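Local coordinates for geranyltranstransferase (Marinomonas sp. MED121, PDB 4F62), which probably joins isopentenyl diphosphate to an allylic diphosphate to build short-chain polyprenyl diphosphates such as farnesyl diphosphate, at residues D222-L227 with T248-L253; K46-M51 with A287-D292; M153-M158 with H177-G182; L184-V189 with K206-A211. All coordinates share one frame; numbering follows the deposited sequence.

Contact 1 of 4, residues D222-L227 with T248-L253; sequences DDIIDL and TYPKLL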
loop_
_atom_site.group_PDB
_atom_site.type_symbol
_atom_site.label_atom_id
_atom_site.label_comp_id
_atom_site.label_asym_id
_atom_site.label_seq_id
_atom_site.Cartn_x
_atom_site.Cartn_y
_atom_site.Cartn_z
ATOM N N ASP A 222 1.338 19.166 -22.136
ATOM C CA ASP A 222 2.705 18.653 -22.084
ATOM C C ASP A 222 3.271 18.255 -23.448
ATOM O O ASP A 222 4.414 18.582 -23.769
ATOM C CB ASP A 222 2.788 17.475 -21.125
ATOM C CG ASP A 222 3.603 17.798 -19.902
ATOM O OD1 ASP A 222 3.030 18.357 -18.941
ATOM O OD2 ASP A 222 4.822 17.511 -19.920
ATOM N N ASP A 223 2.471 17.555 -24.248
ATOM C CA ASP A 223 2.885 17.170 -25.600
ATOM C C ASP A 223 3.061 18.408 -26.467
ATOM O O ASP A 223 3.947 18.464 -27.324
ATOM C CB ASP A 223 1.844 16.248 -26.249
ATOM C CG ASP A 223 1.868 14.839 -25.697
ATOM O OD1 ASP A 223 2.832 14.486 -24.982
ATOM O OD2 ASP A 223 0.918 14.075 -25.996
ATOM N N ILE A 224 2.201 19.400 -26.252
ATOM C CA ILE A 224 2.282 20.646 -27.009
ATOM C C ILE A 224 3.587 21.372 -26.660
ATOM O O ILE A 224 4.295 21.861 -27.538
ATOM C CB ILE A 224 1.048 21.552 -26.742
ATOM C CG1 ILE A 224 -0.198 20.944 -27.406
ATOM C CG2 ILE A 224 1.274 22.959 -27.286
ATOM C CD1 ILE A 224 -1.499 21.543 -26.907
ATOM N N ILE A 225 3.915 21.406 -25.376
ATOM C CA ILE A 225 5.162 22.012 -24.915
ATOM C C ILE A 225 6.406 21.319 -25.495
ATOM O O ILE A 225 7.342 21.985 -25.940
ATOM C CB ILE A 225 5.221 22.036 -23.369
ATOM C CG1 ILE A 225 4.121 22.953 -22.815
ATOM C CG2 ILE A 225 6.583 22.502 -22.885
ATOM C CD1 ILE A 225 4.001 22.943 -21.286
ATOM N N ASP A 226 6.409 19.986 -25.501
ATOM C CA ASP A 226 7.529 19.226 -26.056
ATOM C C ASP A 226 7.788 19.554 -27.517
ATOM O O ASP A 226 8.927 19.482 -27.986
ATOM C CB ASP A 226 7.287 17.726 -25.912
ATOM C CG ASP A 226 7.469 17.243 -24.494
ATOM O OD1 ASP A 226 8.131 17.956 -23.706
ATOM O OD2 ASP A 226 6.955 16.148 -24.175
ATOM N N LEU A 227 6.728 19.914 -28.234
ATOM C CA LEU A 227 6.833 20.253 -29.651
ATOM C C LEU A 227 7.721 21.466 -29.913
ATOM O O LEU A 227 8.108 21.722 -31.053
ATOM C CB LEU A 227 5.445 20.495 -30.248
ATOM C CG LEU A 227 4.884 19.362 -31.104
ATOM C CD1 LEU A 227 3.642 19.814 -31.854
ATOM C CD2 LEU A 227 5.943 18.889 -32.077
ATOM N N THR A 248 1.351 10.914 -29.526
ATOM C CA THR A 248 1.153 12.175 -28.814
ATOM C C THR A 248 -0.149 12.820 -29.306
ATOM O O THR A 248 -0.617 12.519 -30.406
ATOM C CB THR A 248 2.307 13.174 -29.090
ATOM O OG1 THR A 248 2.176 13.702 -30.414
ATOM C CG2 THR A 248 3.673 12.516 -28.954
ATOM N N TYR A 249 -0.719 13.725 -28.519
ATOM C CA TYR A 249 -1.910 14.445 -28.976
ATOM C C TYR A 249 -1.745 15.266 -30.267
ATOM O O TYR A 249 -2.633 15.233 -31.123
ATOM C CB TYR A 249 -2.552 15.256 -27.839
ATOM C CG TYR A 249 -3.040 14.349 -26.723
ATOM C CD1 TYR A 249 -4.259 13.682 -26.817
ATOM C CD2 TYR A 249 -2.249 14.118 -25.601
ATOM C CE1 TYR A 249 -4.692 12.815 -25.801
ATOM C CE2 TYR A 249 -2.673 13.266 -24.581
ATOM C CZ TYR A 249 -3.894 12.619 -24.687
ATOM O OH TYR A 249 -4.297 11.772 -23.675
ATOM N N PRO A 250 -0.617 16.001 -30.418
ATOM C CA PRO A 250 -0.447 16.749 -31.672
ATOM C C PRO A 250 -0.342 15.841 -32.883
ATOM O O PRO A 250 -0.795 16.218 -33.962
ATOM C CB PRO A 250 0.873 17.493 -31.467
ATOM C CG PRO A 250 0.968 17.670 -29.990
ATOM C CD PRO A 250 0.374 16.413 -29.407
ATOM N N LYS A 251 0.249 14.661 -32.730
ATOM C CA LYS A 251 0.284 13.732 -33.863
ATOM C C LYS A 251 -1.095 13.161 -34.169
ATOM O O LYS A 251 -1.424 12.918 -35.323
ATOM C CB LYS A 251 1.309 12.614 -33.634
ATOM C CG LYS A 251 2.720 13.080 -33.926
ATOM C CD LYS A 251 3.737 12.478 -32.980
ATOM C CE LYS A 251 4.315 11.190 -33.524
ATOM N NZ LYS A 251 5.426 10.704 -32.653
ATOM N N LEU A 252 -1.905 12.964 -33.134
ATOM C CA LEU A 252 -3.221 12.363 -33.335
ATOM C C LEU A 252 -4.291 13.381 -33.738
ATOM O O LEU A 252 -5.251 13.037 -34.423
ATOM C CB LEU A 252 -3.653 11.586 -32.080
ATOM C CG LEU A 252 -2.837 10.326 -31.773
ATOM C CD1 LEU A 252 -3.097 9.825 -30.345
ATOM C CD2 LEU A 252 -3.148 9.236 -32.795
ATOM N N LEU A 253 -4.136 14.634 -33.325
ATOM C CA LEU A 253 -5.177 15.628 -33.594
ATOM C C LEU A 253 -4.696 16.807 -34.432
ATOM O O LEU A 253 -5.482 17.697 -34.764
ATOM C CB LEU A 253 -5.730 16.166 -32.279
ATOM C CG LEU A 253 -6.336 15.170 -31.299
ATOM C CD1 LEU A 253 -6.516 15.832 -29.930
ATOM C CD2 LEU A 253 -7.662 14.693 -31.848
#
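Helices 222-226 and 249-253 run almost perpendicular, 96° apart with their axes 9.6 Å from each other, and their backbones come nearest where Asp223 faces Thr248. Asp223 belongs to the DDIID sequence, which matches the second aspartate-rich motif of polyprenyl synthetases, a motif that in relatives takes part in binding diphosphate through magnesium. In this structure the Asp223 carboxylate meets the first turn of helix 249-273. OD2 of Asp223 accepts the backbone N-H of Tyr249 (N to OD2 3.0 Å) in a fairly straight bond of 164°, the donor arriving on the anti side and 26° out of the carboxylate plane. With an alanine in place of Asp223, the N-H of Tyr249 would probably be left without its carboxylate mate and the link between the two helices weakened. Asp223 OD2 also lies 3.2 Å from Tyr249 CD2, approaching the ring obliquely. Thr248 is the N-cap of this helix: its OG1 accepts from Lys251 N, so the side chains of Thr248 and Asp223 each take up an amide N-H of the helix start. Nearer its backbone, Asp223 CB rests 3.5 Å from Pro250 CD, so one side chain serves both the polar and the apolar half of the contact. The tyrosine hydroxyl is hydrogen-bonded to His177, and its ring packs on Leu170, Leu173, Leu216 and Val220. At the other margin Leu227 and Pro250 lie alongside one another, running in opposing senses, with Leu227 CD1 3.6 Å from Pro250 CB.

Contact 2 of 4, residues K46-M51 with A287-D292; sequences KRIRPM and ANYIID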
loop_
_atom_site.group_PDB
_atom_site.type_symbol
_atom_site.label_atom_id
_atom_site.label_comp_id
_atom_site.label_asym_id
_atom_site.label_seq_id
_atom_site.Cartn_x
_atom_site.Cartn_y
_atom_site.Cartn_z
ATOM N N LYS A 46 6.124 20.211 -6.363
ATOM C CA LYS A 46 5.223 21.351 -6.142
ATOM C C LYS A 46 3.921 21.059 -5.362
ATOM O O LYS A 46 3.127 21.976 -5.107
ATOM C CB LYS A 46 4.912 22.056 -7.467
ATOM C CG LYS A 46 6.127 22.741 -8.102
ATOM C CD LYS A 46 6.850 23.640 -7.089
ATOM C CE LYS A 46 7.955 24.472 -7.736
ATOM N NZ LYS A 46 7.421 25.622 -8.527
ATOM N N ARG A 47 3.722 19.801 -4.969
ATOM C CA ARG A 47 2.558 19.392 -4.162
ATOM C C ARG A 47 1.200 19.684 -4.819
ATOM O O ARG A 47 0.236 20.071 -4.139
ATOM C CB ARG A 47 2.587 20.059 -2.777
ATOM C CG ARG A 47 3.911 19.993 -2.069
ATOM C CD ARG A 47 4.391 18.563 -1.964
ATOM N NE ARG A 47 5.433 18.444 -0.948
ATOM C CZ ARG A 47 6.330 17.464 -0.895
ATOM N NH1 ARG A 47 6.330 16.506 -1.815
ATOM N NH2 ARG A 47 7.234 17.448 0.077
ATOM N N ILE A 48 1.132 19.512 -6.135
ATOM C CA ILE A 48 -0.100 19.729 -6.886
ATOM C C ILE A 48 -1.263 18.944 -6.289
ATOM O O ILE A 48 -2.368 19.466 -6.114
ATOM C CB ILE A 48 0.062 19.247 -8.323
ATOM C CG1 ILE A 48 1.131 20.070 -9.038
ATOM C CG2 ILE A 48 -1.257 19.307 -9.047
ATOM C CD1 ILE A 48 0.847 21.513 -9.054
ATOM N N ARG A 49 -1.016 17.682 -5.971
ATOM C CA ARG A 49 -2.093 16.847 -5.444
ATOM C C ARG A 49 -2.558 17.276 -4.047
ATOM O O ARG A 49 -3.763 17.389 -3.801
ATOM C CB ARG A 49 -1.727 15.355 -5.551
ATOM C CG ARG A 49 -1.642 14.922 -7.031
ATOM C CD ARG A 49 -0.815 13.653 -7.263
ATOM N NE ARG A 49 -0.510 13.477 -8.692
ATOM C CZ ARG A 49 0.405 14.177 -9.363
ATOM N NH1 ARG A 49 1.118 15.113 -8.740
ATOM N NH2 ARG A 49 0.611 13.941 -10.654
ATOM N N PRO A 50 -1.616 17.519 -3.119
ATOM C CA PRO A 50 -2.092 18.185 -1.897
ATOM C C PRO A 50 -2.855 19.499 -2.142
ATOM O O PRO A 50 -3.917 19.684 -1.537
ATOM C CB PRO A 50 -0.797 18.440 -1.121
ATOM C CG PRO A 50 0.030 17.212 -1.451
ATOM C CD PRO A 50 -0.258 16.965 -2.945
ATOM N N MET A 51 -2.354 20.381 -3.002
ATOM C CA MET A 51 -3.064 21.635 -3.264
ATOM C C MET A 51 -4.512 21.413 -3.718
ATOM O O MET A 51 -5.425 22.066 -3.224
ATOM C CB MET A 51 -2.297 22.510 -4.268
ATOM C CG MET A 51 -0.973 23.014 -3.709
ATOM S SD MET A 51 -0.169 24.303 -4.686
ATOM C CE MET A 51 0.256 23.369 -6.148
ATOM N N ALA A 287 -6.276 25.304 -11.864
ATOM C CA ALA A 287 -6.530 24.780 -13.201
ATOM C C ALA A 287 -5.494 25.372 -14.158
ATOM O O ALA A 287 -4.803 24.639 -14.879
ATOM C CB ALA A 287 -7.939 25.120 -13.659
ATOM N N ASN A 288 -5.373 26.696 -14.139
ATOM C CA ASN A 288 -4.431 27.390 -15.017
ATOM C C ASN A 288 -2.974 26.994 -14.752
ATOM O O ASN A 288 -2.211 26.747 -15.686
ATOM C CB ASN A 288 -4.616 28.907 -14.912
ATOM C CG ASN A 288 -6.086 29.309 -14.818
ATOM O OD1 ASN A 288 -6.981 28.494 -15.067
ATOM N ND2 ASN A 288 -6.342 30.567 -14.446
ATOM N N TYR A 289 -2.597 26.923 -13.476
ATOM C CA TYR A 289 -1.234 26.553 -13.089
ATOM C C TYR A 289 -0.827 25.138 -13.543
ATOM O O TYR A 289 0.234 24.956 -14.153
ATOM C CB TYR A 289 -1.072 26.676 -11.575
ATOM C CG TYR A 289 0.272 26.223 -11.047
ATOM C CD1 TYR A 289 1.438 26.905 -11.381
ATOM C CD2 TYR A 289 0.371 25.131 -10.192
ATOM C CE1 TYR A 289 2.672 26.500 -10.888
ATOM C CE2 TYR A 289 1.595 24.723 -9.693
ATOM C CZ TYR A 289 2.743 25.408 -10.044
ATOM O OH TYR A 289 3.961 24.997 -9.548
ATOM N N ILE A 290 -1.663 24.146 -13.232
ATOM C CA ILE A 290 -1.396 22.745 -13.589
ATOM C C ILE A 290 -1.341 22.568 -15.103
ATOM O O ILE A 290 -0.385 21.992 -15.645
ATOM C CB ILE A 290 -2.460 21.783 -13.008
ATOM C CG1 ILE A 290 -2.385 21.767 -11.477
ATOM C CG2 ILE A 290 -2.261 20.377 -13.549
ATOM C CD1 ILE A 290 -3.657 21.252 -10.795
ATOM N N ILE A 291 -2.369 23.072 -15.776
ATOM C CA ILE A 291 -2.424 23.034 -17.231
ATOM C C ILE A 291 -1.231 23.750 -17.850
ATOM O O ILE A 291 -0.525 23.166 -18.678
ATOM C CB ILE A 291 -3.724 23.671 -17.752
ATOM C CG1 ILE A 291 -4.902 22.731 -17.497
ATOM C CG2 ILE A 291 -3.626 23.975 -19.240
ATOM C CD1 ILE A 291 -6.236 23.318 -17.913
ATOM N N ASP A 292 -1.013 24.987 -17.394
ATOM C CA ASP A 292 -0.080 25.975 -17.958
ATOM C C ASP A 292 -0.760 26.794 -19.053
ATOM O O ASP A 292 -1.440 27.781 -18.764
ATOM C CB ASP A 292 1.246 25.364 -18.442
ATOM C CG ASP A 292 2.064 26.328 -19.277
ATOM O OD1 ASP A 292 1.831 26.407 -20.505
ATOM O OD2 ASP A 292 2.942 27.006 -18.705
#
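Lys46 and Ile48 belong to the KRIRP sequence, part of a conserved region of polyprenyl synthetases whose basic residues, in relatives, bind the diphosphate of isopentenyl diphosphate; across from them stand Tyr289 and Ile290 of helix 281-291, near the end of the modelled chain. Tyr289 carries most of the contact. Its CG is turned anti to the backbone N (chi1 176°), which sends the ring out towards the start of helix 48-60. Ile48 CD1 comes up to the ring edge, near the ring plane, at 3.4 Å from Tyr289 CE2, while Met51 CE meets Tyr289 CE2 obliquely at 4.0 Å. The other branch of Ile48 points to a different partner: Ile48 CG2 lies 3.5 Å from Ile290 CD1, so the isoleucine spreads one methyl to each of two successive residues. Further out, the bent chain of Lys46 crosses the end of the tyrosine at about a right angle, with Lys46 CG 3.4 Å from Tyr289 OH. Nearby, Arg49 NH1 is hydrogen-bonded to a bound glycerol, which probably came from the crystallisation liquor. Between these segments the last modelled helix meets the motif mainly through apolar groups, so the fit depends on the shapes of Ile48, Met51 and Tyr289 and not on a directional bond.

Contact 3 of 4, residues M153-M158 with H177-G182; sequences MITGQM and HVHKTG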
loop_
_atom_site.group_PDB
_atom_site.type_symbol
_atom_site.label_atom_id
_atom_site.label_comp_id
_atom_site.label_asym_id
_atom_site.label_seq_id
_atom_site.Cartn_x
_atom_site.Cartn_y
_atom_site.Cartn_z
ATOM N N MET A 153 -3.566 4.065 -11.185
ATOM C CA MET A 153 -2.193 4.450 -11.518
ATOM C C MET A 153 -1.312 3.338 -12.093
ATOM O O MET A 153 -0.705 3.510 -13.152
ATOM C CB MET A 153 -1.513 5.074 -10.292
ATOM C CG MET A 153 -0.138 5.635 -10.583
ATOM S SD MET A 153 0.677 6.168 -9.068
ATOM C CE MET A 153 0.925 4.581 -8.237
ATOM N N ILE A 154 -1.242 2.199 -11.406
ATOM C CA ILE A 154 -0.370 1.114 -11.845
ATOM C C ILE A 154 -0.797 0.531 -13.192
ATOM O O ILE A 154 0.042 0.152 -14.019
ATOM C CB ILE A 154 -0.283 0.004 -10.804
ATOM C CG1 ILE A 154 0.351 0.563 -9.533
ATOM C CG2 ILE A 154 0.586 -1.128 -11.305
ATOM C CD1 ILE A 154 0.332 -0.412 -8.396
ATOM N N THR A 155 -2.096 0.462 -13.423
ATOM C CA THR A 155 -2.560 -0.052 -14.701
ATOM C C THR A 155 -2.169 0.924 -15.813
ATOM O O THR A 155 -1.808 0.501 -16.910
ATOM C CB THR A 155 -4.059 -0.363 -14.673
ATOM O OG1 THR A 155 -4.239 -1.633 -14.034
ATOM C CG2 THR A 155 -4.622 -0.441 -16.090
ATOM N N GLY A 156 -2.180 2.219 -15.504
ATOM C CA GLY A 156 -1.719 3.234 -16.444
ATOM C C GLY A 156 -0.248 3.072 -16.793
ATOM O O GLY A 156 0.128 3.180 -17.960
ATOM N N GLN A 157 0.585 2.815 -15.785
ATOM C CA GLN A 157 2.007 2.586 -16.008
ATOM C C GLN A 157 2.206 1.337 -16.841
ATOM O O GLN A 157 3.072 1.299 -17.715
ATOM C CB GLN A 157 2.768 2.450 -14.676
ATOM C CG GLN A 157 2.758 3.711 -13.805
ATOM C CD GLN A 157 3.408 3.475 -12.447
ATOM O OE1 GLN A 157 2.801 2.883 -11.552
ATOM N NE2 GLN A 157 4.657 3.918 -12.297
ATOM N N MET A 158 1.404 0.312 -16.557
ATOM C CA MET A 158 1.473 -0.945 -17.289
ATOM C C MET A 158 1.150 -0.689 -18.758
ATOM O O MET A 158 1.873 -1.132 -19.654
ATOM C CB MET A 158 0.487 -1.962 -16.705
ATOM C CG MET A 158 0.780 -3.388 -17.096
ATOM S SD MET A 158 2.257 -4.035 -16.268
ATOM C CE MET A 158 2.244 -5.709 -16.887
ATOM N N HIS A 177 -3.625 7.824 -20.050
ATOM C CA HIS A 177 -3.380 8.968 -19.177
ATOM C C HIS A 177 -4.379 9.040 -18.034
ATOM O O HIS A 177 -4.021 9.417 -16.913
ATOM C CB HIS A 177 -3.376 10.285 -19.964
ATOM C CG HIS A 177 -2.148 10.486 -20.788
ATOM N ND1 HIS A 177 -2.168 11.022 -22.049
ATOM C CD2 HIS A 177 -0.839 10.206 -20.525
ATOM C CE1 HIS A 177 -0.938 11.080 -22.539
ATOM N NE2 HIS A 177 -0.118 10.579 -21.615
ATOM N N VAL A 178 -5.630 8.705 -18.325
ATOM C CA VAL A 178 -6.683 8.725 -17.313
ATOM C C VAL A 178 -6.347 7.793 -16.144
ATOM O O VAL A 178 -6.647 8.092 -14.986
ATOM C CB VAL A 178 -8.051 8.407 -17.954
ATOM C CG1 VAL A 178 -9.092 8.099 -16.911
ATOM C CG2 VAL A 178 -8.498 9.588 -18.804
ATOM N N HIS A 179 -5.687 6.679 -16.446
ATOM C CA HIS A 179 -5.239 5.751 -15.405
ATOM C C HIS A 179 -3.923 6.226 -14.782
ATOM O O HIS A 179 -3.804 6.342 -13.557
ATOM C CB HIS A 179 -5.083 4.340 -15.979
ATOM C CG HIS A 179 -6.393 3.654 -16.256
ATOM N ND1 HIS A 179 -7.160 3.930 -17.364
ATOM C CD2 HIS A 179 -7.070 2.717 -15.551
ATOM C CE1 HIS A 179 -8.253 3.183 -17.345
ATOM N NE2 HIS A 179 -8.219 2.436 -16.247
ATOM N N LYS A 180 -2.946 6.534 -15.638
ATOM C CA LYS A 180 -1.578 6.790 -15.186
ATOM C C LYS A 180 -1.425 8.045 -14.324
ATOM O O LYS A 180 -0.696 8.030 -13.332
ATOM C CB LYS A 180 -0.613 6.859 -16.375
ATOM C CG LYS A 180 0.839 6.924 -15.952
ATOM C CD LYS A 180 1.778 7.071 -17.149
ATOM C CE LYS A 180 3.230 6.945 -16.691
ATOM N NZ LYS A 180 4.213 7.251 -17.765
ATOM N N THR A 181 -2.095 9.128 -14.704
ATOM C CA THR A 181 -2.024 10.362 -13.921
ATOM C C THR A 181 -3.401 10.926 -13.562
ATOM O O THR A 181 -3.536 11.640 -12.570
ATOM C CB THR A 181 -1.195 11.448 -14.640
ATOM O OG1 THR A 181 -1.590 11.507 -16.014
ATOM C CG2 THR A 181 0.291 11.129 -14.573
ATOM N N GLY A 182 -4.414 10.614 -14.370
ATOM C CA GLY A 182 -5.745 11.163 -14.159
ATOM C C GLY A 182 -6.362 10.730 -12.825
ATOM O O GLY A 182 -6.961 11.537 -12.103
#
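The imidazole of His179 meets Thr155 obliquely, Thr155 CG2 standing 4.0 Å from His179 CD2, and the two side chains run alongside one another in the same direction. The ring nitrogens are engaged elsewhere: ND1 is hydrogen-bonded to Gln175 O, and NE2 to the hydroxyl of Tyr27 of the second subunit, so this ring sits where the helix pair reaches the dimer interface. The motif beneath is a close, glycine-mediated helix crossing in the all-helical isoprenoid synthase fold. The axes approach to 6.4 Å at 122°, and the CA atoms of Gly156 and Lys180 are only 3.8 Å apart. A CB on Gly156 would fall 2.2 Å from Lys180 N, so the closeness of the helices depends on the missing side chain. The CB atoms of His179 and Lys180 both rest against the glycine CA. Beyond them Lys180, extended throughout, runs past the backbone of Gln157 to a salt bridge with Asp160; it belongs to the KT pair that in relatives contacts the allylic diphosphate. Its helix widens here into a pi-type turn, where His177 O accepts the N-H groups of both Thr181 and Gly182. One turn before Gly156, Met153 CA makes a C-H...O contact of 3.2 Å with His179 O.

Contact 4 of 4, residues L184-V189 with K206-A211; sequences LIKASV and KLDAYA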
loop_
_atom_site.group_PDB
_atom_site.type_symbol
_atom_site.label_atom_id
_atom_site.label_comp_id
_atom_site.label_asym_id
_atom_site.label_seq_id
_atom_site.Cartn_x
_atom_site.Cartn_y
_atom_site.Cartn_z
ATOM N N LEU A 184 -5.211 9.811 -9.818
ATOM C CA LEU A 184 -4.738 10.421 -8.576
ATOM C C LEU A 184 -5.155 11.879 -8.490
ATOM O O LEU A 184 -5.384 12.405 -7.394
ATOM C CB LEU A 184 -3.216 10.319 -8.432
ATOM C CG LEU A 184 -2.570 9.138 -7.717
ATOM C CD1 LEU A 184 -1.100 9.462 -7.466
ATOM C CD2 LEU A 184 -3.287 8.801 -6.393
ATOM N N ILE A 185 -5.234 12.539 -9.643
ATOM C CA ILE A 185 -5.725 13.908 -9.681
ATOM C C ILE A 185 -7.180 13.918 -9.243
ATOM O O ILE A 185 -7.608 14.783 -8.487
ATOM C CB ILE A 185 -5.646 14.494 -11.116
ATOM C CG1 ILE A 185 -4.188 14.603 -11.566
ATOM C CG2 ILE A 185 -6.350 15.835 -11.187
ATOM C CD1 ILE A 185 -3.326 15.468 -10.668
ATOM N N LYS A 186 -7.949 12.953 -9.738
ATOM C CA LYS A 186 -9.354 12.831 -9.343
ATOM C C LYS A 186 -9.501 12.433 -7.868
ATOM O O LYS A 186 -10.404 12.914 -7.167
ATOM C CB LYS A 186 -10.082 11.819 -10.241
ATOM C CG LYS A 186 -11.598 11.797 -10.044
ATOM C CD LYS A 186 -12.315 11.077 -11.204
ATOM C CE LYS A 186 -12.398 9.578 -10.959
ATOM N NZ LYS A 186 -13.789 9.056 -11.143
ATOM N N ALA A 187 -8.630 11.544 -7.404
ATOM C CA ALA A 187 -8.639 11.145 -5.991
ATOM C C ALA A 187 -8.394 12.366 -5.111
ATOM O O ALA A 187 -8.979 12.501 -4.034
ATOM C CB ALA A 187 -7.588 10.095 -5.727
ATOM N N SER A 188 -7.528 13.262 -5.578
ATOM C CA SER A 188 -7.221 14.486 -4.834
ATOM C C SER A 188 -8.465 15.331 -4.566
ATOM O O SER A 188 -8.731 15.707 -3.422
ATOM C CB SER A 188 -6.170 15.323 -5.571
ATOM O OG SER A 188 -4.935 14.631 -5.638
ATOM N N VAL A 189 -9.229 15.640 -5.614
ATOM C CA VAL A 189 -10.418 16.465 -5.414
ATOM C C VAL A 189 -11.521 15.680 -4.693
ATOM O O VAL A 189 -12.204 16.237 -3.833
ATOM C CB VAL A 189 -10.953 17.123 -6.733
ATOM C CG1 VAL A 189 -9.815 17.809 -7.499
ATOM C CG2 VAL A 189 -11.641 16.099 -7.608
ATOM N N LYS A 206 -19.502 17.160 -9.971
ATOM C CA LYS A 206 -18.864 18.323 -10.585
ATOM C C LYS A 206 -17.353 18.264 -10.405
ATOM O O LYS A 206 -16.599 18.572 -11.330
ATOM C CB LYS A 206 -19.415 19.620 -9.987
ATOM C CG LYS A 206 -20.878 19.894 -10.299
ATOM C CD LYS A 206 -21.422 20.977 -9.374
ATOM C CE LYS A 206 -22.926 21.144 -9.522
ATOM N NZ LYS A 206 -23.291 21.462 -10.930
ATOM N N LEU A 207 -16.908 17.860 -9.216
ATOM C CA LEU A 207 -15.473 17.751 -8.948
ATOM C C LEU A 207 -14.823 16.657 -9.784
ATOM O O LEU A 207 -13.706 16.838 -10.284
ATOM C CB LEU A 207 -15.198 17.566 -7.451
ATOM C CG LEU A 207 -15.533 18.809 -6.633
ATOM C CD1 LEU A 207 -15.500 18.520 -5.120
ATOM C CD2 LEU A 207 -14.576 19.936 -6.991
ATOM N N ASP A 208 -15.533 15.541 -9.962
ATOM C CA ASP A 208 -15.103 14.475 -10.873
ATOM C C ASP A 208 -14.785 15.025 -12.239
ATOM O O ASP A 208 -13.711 14.781 -12.788
ATOM C CB ASP A 208 -16.213 13.438 -11.070
ATOM C CG ASP A 208 -16.163 12.321 -10.058
ATOM O OD1 ASP A 208 -15.210 12.281 -9.259
ATOM O OD2 ASP A 208 -17.076 11.469 -10.075
ATOM N N ALA A 209 -15.757 15.742 -12.799
ATOM C CA ALA A 209 -15.636 16.279 -14.141
ATOM C C ALA A 209 -14.535 17.333 -14.183
ATOM O O ALA A 209 -13.780 17.414 -15.157
ATOM C CB ALA A 209 -16.970 16.866 -14.594
ATOM N N TYR A 210 -14.434 18.135 -13.122
ATOM C CA TYR A 210 -13.362 19.126 -13.045
ATOM C C TYR A 210 -12.018 18.413 -13.154
ATOM O O TYR A 210 -11.162 18.778 -13.971
ATOM C CB TYR A 210 -13.453 19.927 -11.744
ATOM C CG TYR A 210 -12.202 20.711 -11.394
ATOM C CD1 TYR A 210 -11.178 20.131 -10.653
ATOM C CD2 TYR A 210 -12.049 22.035 -11.796
ATOM C CE1 TYR A 210 -10.036 20.843 -10.321
ATOM C CE2 TYR A 210 -10.904 22.754 -11.473
ATOM C CZ TYR A 210 -9.902 22.143 -10.730
ATOM O OH TYR A 210 -8.753 22.828 -10.399
ATOM N N ALA A 211 -11.851 17.377 -12.340
ATOM C CA ALA A 211 -10.582 16.674 -12.245
ATOM C C ALA A 211 -10.226 15.961 -13.533
ATOM O O ALA A 211 -9.072 15.990 -13.976
ATOM C CB ALA A 211 -10.622 15.678 -11.092
#
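With chi1 at -49°, Val189 sets CG1 anti to its carbonyl carbon and CG2 between the backbone N and that carbon, and in this crowded position Val189 CG2 reaches Leu207 O at 3.5 Å and Ala211 CB at 3.7 Å. Val189 CG1 is directed to the edge of the Tyr210 ring, near its plane, 4.1 Å from Tyr210 CD1. One valine thus touches three residues of the facing helix, and its methyls carry much of the contact. This is the packing of two successive helices, 170-194 and 201-226, in the helical bundle of the isoprenoid synthase fold; their local axes are 8.7 Å apart and roughly antiparallel, at 146°. The small Ala211 allows a near approach of backbone, Ala211 CB lying 3.6 Å from Lys186 CA. Lys186 then passes beside Ala211; its CG and CD pass Asp208 OD1, and bends at chi3 and chi4 set Lys186 NZ 4.0 Å from Asp208 OD1, a long salt bridge. Asp208 OD1 has a stronger partner in Arg190, so two positive groups probably share in balancing its charge. An alanine in place of Lys186 is likely to remove the long salt bridge and the aliphatic chain beside Asp208 OD1, with Asp208 left to Arg190. Ile185 and Val189 are backed by Leu52 and Ser56 of helix 48-60, while the hydroxyl of Tyr210 is hydrogen-bonded to Leu283 O.

Overall arrangement
All four contacts tie helices of a single all-helical domain. Along the chain, contacts 3, 4 and 1 close in that order, and all are nested inside the long loop closed by contact 2, which joins an early helix to the last modelled one. Helix 170-194 serves contacts 3 and 4, and helix 201-226 serves contacts 4 and 1, whose centres lie 23 Å apart. Contacts 2 and 4, 12 Å between centres, touch where Arg49 CB packs on Ser188 OG. Contact 1 meets contact 3 through Tyr249 and His177. The KRIRP, KT and DDIID sequences thus sit on helices packed into one connected bundle, consistent with relatives, in which the corresponding motifs line one active-site cavity.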